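Probable N-glycosylase/DNA lyase (Thermotoga maritima, PDB 3N0U) belongs to the helix-hairpin-helix superfamily of DNA glycosylases, proteins built of helices without beta strands. Local coordinates at residues F56-A61 and Q100-F105. Numbering follows the deposited sequence.
Sequences FCVLTA and QKRAEF
The aliphatic part of R102 lies across V58 and L59 where the C-terminal end of helix 47-59 packs on helix 99-109, a helix-helix contact within the all-helical helix-hairpin-helix glycosylase fold. Near the base of the arginine, L59 CD2 rests 3.7 Å from R102 CB, the two side chains running past each other in opposite senses. Farther along the same side, V58 CG1 meets R102 CD at 3.9 Å and also reaches F105, 4.0 Å from its CB and close to the plane at the edge of its ring. This branch reaches across because it stands anti to the backbone N of V58 (chi1 169°).

In the conformer described here, one of two deposited for R102, the chain bends at chi2 (-65°), which carries CD to within 3.5 Å of V58 O and turns the guanidinium toward the helix end. No direct hydrogen bond joins the two segments; in this conformer water 1 links them. It lies in the guanidinium plane, accepts from R102 NE at 3.2 Å and donates a weak bond to L59 O. That carbonyl, at the end of the helix where T60 leaves helical geometry, accepts a hydrogen bond from H96 NE2, with the weak water bond as a second partner.

Further out, V58 touches I138, one of the sodium-site residues, while L59 packs on L91 and A71 of the neighbouring helices. On helix 99-109, E104 receives Q100 NE2 at OE2 and a salt bridge from K101 at OE1. The F105 ring has K101 O 3.4 Å above one face, displaced toward the rim.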
ATOM      1  N   PHE A  56      -6.163   0.298   7.246  1.00 14.15           N
ATOM      2  CA  PHE A  56      -6.360  -0.528   6.064  1.00 13.67           C
ATOM      3  C   PHE A  56      -5.037  -1.202   5.715  1.00 15.03           C
ATOM      4  O   PHE A  56      -4.988  -2.390   5.413  1.00 16.26           O
ATOM      5  CB  PHE A  56      -6.877   0.317   4.890  1.00 16.01           C
ATOM      6  CG  PHE A  56      -6.804  -0.377   3.557  1.00 16.60           C
ATOM      7  CD1 PHE A  56      -7.814  -1.225   3.149  1.00 17.94           C
ATOM      8  CD2 PHE A  56      -5.734  -0.164   2.704  1.00 20.33           C
ATOM      9  CE1 PHE A  56      -7.750  -1.864   1.924  1.00 21.61           C
ATOM     10  CE2 PHE A  56      -5.669  -0.801   1.481  1.00 19.16           C
ATOM     11  CZ  PHE A  56      -6.681  -1.659   1.094  1.00 20.38           C
ATOM     12  N   CYS A  57      -3.948  -0.450   5.783  1.00 15.58           N
ATOM     13  CA  CYS A  57      -2.658  -1.011   5.422  1.00 15.73           C
ATOM     14  C   CYS A  57      -2.157  -2.046   6.446  1.00 15.09           C
ATOM     15  O   CYS A  57      -1.519  -3.033   6.084  1.00 19.18           O
ATOM     16  CB  CYS A  57      -1.634   0.105   5.193  1.00 17.81           C
ATOM     17  SG  CYS A  57      -2.052   1.144   3.774  1.00 19.17           S
ATOM     18  N   VAL A  58      -2.482  -1.849   7.710  1.00 15.96           N
ATOM     19  CA  VAL A  58      -2.188  -2.858   8.727  1.00 14.23           C
ATOM     20  C   VAL A  58      -2.917  -4.166   8.378  1.00 16.50           C
ATOM     21  O   VAL A  58      -2.354  -5.262   8.466  1.00 19.42           O
ATOM     22  CB  VAL A  58      -2.615  -2.371  10.129  1.00 16.15           C
ATOM     23  CG1 VAL A  58      -2.564  -3.491  11.139  1.00 20.48           C
ATOM     24  CG2 VAL A  58      -1.744  -1.204  10.584  1.00 17.24           C
ATOM     25  N   LEU A  59      -4.168  -4.043   7.972  1.00 15.15           N
ATOM     26  CA  LEU A  59      -5.002  -5.228   7.733  1.00 14.87           C
ATOM     27  C   LEU A  59      -4.668  -5.964   6.458  1.00 17.59           C
ATOM     28  O   LEU A  59      -4.917  -7.171   6.363  1.00 19.34           O
ATOM     29  CB  LEU A  59      -6.479  -4.855   7.676  1.00 16.68           C
ATOM     30  CG  LEU A  59      -7.043  -4.259   8.961  1.00 17.43           C
ATOM     31  CD1 LEU A  59      -8.494  -3.869   8.748  1.00 19.82           C
ATOM     32  CD2 LEU A  59      -6.902  -5.195  10.148  1.00 20.27           C
ATOM     33  N   THR A  60      -4.121  -5.271   5.466  1.00 16.90           N
ATOM     34  CA  THR A  60      -3.845  -5.938   4.205  1.00 19.04           C
ATOM     35  C   THR A  60      -2.404  -6.393   4.060  1.00 27.55           C
ATOM     36  O   THR A  60      -2.003  -6.797   2.968  1.00 41.35           O
ATOM     37  CB  THR A  60      -4.207  -5.046   3.019  1.00 21.82           C
ATOM     38  OG1 THR A  60      -3.439  -3.846   3.078  1.00 23.56           O
ATOM     39  CG2 THR A  60      -5.698  -4.727   3.034  1.00 28.74           C
ATOM     40  N   ALA A  61      -1.646  -6.411   5.154  1.00 23.45           N
ATOM     41  CA  ALA A  61      -0.231  -6.813   5.098  1.00 29.09           C
ATOM     42  C   ALA A  61      -0.041  -8.176   4.461  1.00 35.57           C
ATOM     43  O   ALA A  61       0.895  -8.372   3.666  1.00 36.46           O
ATOM     44  CB  ALA A  61       0.380  -6.806   6.469  1.00 26.04           C
ATOM     45  N   GLN A 100      -6.852 -10.620  16.535  1.00 16.65           N
ATOM     46  CA  GLN A 100      -6.356 -10.109  17.812  1.00 18.62           C
ATOM     47  C   GLN A 100      -5.106  -9.272  17.599  1.00 16.36           C
ATOM     48  O   GLN A 100      -5.001  -8.148  18.090  1.00 16.27           O
ATOM     49  CB  GLN A 100      -6.085 -11.243  18.801  1.00 18.10           C
ATOM     50  CG  GLN A 100      -5.666 -10.760  20.166  1.00 23.72           C
ATOM     51  CD  GLN A 100      -6.775 -10.056  20.937  1.00 24.48           C
ATOM     52  OE1 GLN A 100      -7.973 -10.357  20.794  1.00 24.71           O
ATOM     53  NE2 GLN A 100      -6.369  -9.129  21.788  1.00 33.03           N
ATOM     54  N   LYS A 101      -4.152  -9.806  16.858  1.00 18.29           N
ATOM     55  CA  LYS A 101      -2.900  -9.097  16.697  1.00 17.11           C
ATOM     56  C   LYS A 101      -3.081  -7.818  15.875  1.00 17.65           C
ATOM     57  O   LYS A 101      -2.497  -6.783  16.192  1.00 17.94           O
ATOM     58  CB  LYS A 101      -1.847 -10.028  16.075  1.00 20.54           C
ATOM     59  CG  LYS A 101      -0.440  -9.580  16.303  1.00 32.33           C
ATOM     60  CD  LYS A 101      -0.098  -9.600  17.813  1.00 35.42           C
ATOM     61  CE  LYS A 101       0.310  -8.240  18.321  1.00 52.83           C
ATOM     62  NZ  LYS A 101       0.962  -8.355  19.660  1.00 49.37           N
ATOM     63  N   ARG A 102      -3.867  -7.859  14.810  1.00 16.43           N
ATOM     64  CA  ARG A 102      -4.088  -6.648  14.018  0.54 15.69           C
ATOM     65  C   ARG A 102      -4.813  -5.596  14.841  1.00 14.59           C
ATOM     66  O   ARG A 102      -4.508  -4.407  14.742  1.00 16.28           O
ATOM     67  CB  ARG A 102      -4.874  -6.942  12.740  0.54 18.55           C
ATOM     68  CG  ARG A 102      -4.189  -7.905  11.774  0.54 19.07           C
ATOM     69  CD  ARG A 102      -2.889  -7.366  11.179  0.54 18.34           C
ATOM     70  NE  ARG A 102      -2.238  -8.439  10.426  0.54 15.38           N
ATOM     71  CZ  ARG A 102      -1.504  -9.408  10.970  0.54 17.05           C
ATOM     72  NH1 ARG A 102      -1.276  -9.442  12.286  0.54 20.65           N
ATOM     73  NH2 ARG A 102      -0.996 -10.352  10.197  0.54 24.24           N
ATOM     74  N   ALA A 103      -5.772  -6.017  15.655  1.00 15.68           N
ATOM     75  CA  ALA A 103      -6.474  -5.072  16.533  1.00 15.63           C
ATOM     76  C   ALA A 103      -5.474  -4.398  17.471  1.00 14.29           C
ATOM     77  O   ALA A 103      -5.557  -3.194  17.709  1.00 16.12           O
ATOM     78  CB  ALA A 103      -7.551  -5.770  17.325  1.00 18.88           C
ATOM     79  N   GLU A 104      -4.537  -5.175  18.002  1.00 17.11           N
ATOM     80  CA  GLU A 104      -3.552  -4.646  18.932  1.00 17.39           C
ATOM     81  C   GLU A 104      -2.662  -3.613  18.257  1.00 17.18           C
ATOM     82  O   GLU A 104      -2.381  -2.549  18.835  1.00 17.95           O
ATOM     83  CB  GLU A 104      -2.721  -5.787  19.522  1.00 17.91           C
ATOM     84  CG  GLU A 104      -3.508  -6.639  20.515  1.00 24.24           C
ATOM     85  CD  GLU A 104      -2.783  -7.866  21.022  1.00 36.15           C
ATOM     86  OE1 GLU A 104      -1.623  -8.090  20.638  1.00 43.20           O
ATOM     87  OE2 GLU A 104      -3.391  -8.604  21.830  1.00 33.17           O
ATOM     88  N   PHE A 105      -2.233  -3.911  17.035  1.00 15.93           N
ATOM     89  CA  PHE A 105      -1.447  -2.959  16.258  1.00 15.92           C
ATOM     90  C   PHE A 105      -2.188  -1.642  16.081  1.00 14.68           C
ATOM     91  O   PHE A 105      -1.622  -0.571  16.292  1.00 17.29           O
ATOM     92  CB  PHE A 105      -1.119  -3.496  14.860  1.00 17.09           C
ATOM     93  CG  PHE A 105      -0.192  -4.673  14.837  1.00 16.56           C
ATOM     94  CD1 PHE A 105       0.660  -4.954  15.883  1.00 21.30           C
ATOM     95  CD2 PHE A 105      -0.186  -5.508  13.735  1.00 17.60           C
ATOM     96  CE1 PHE A 105       1.505  -6.052  15.828  1.00 23.36           C
ATOM     97  CE2 PHE A 105       0.661  -6.586  13.660  1.00 20.30           C
ATOM     98  CZ  PHE A 105       1.506  -6.868  14.711  1.00 21.65           C
TER
HETATM   99  O   HOH W   1      -2.507  -9.254   7.319  0.67 17.03           O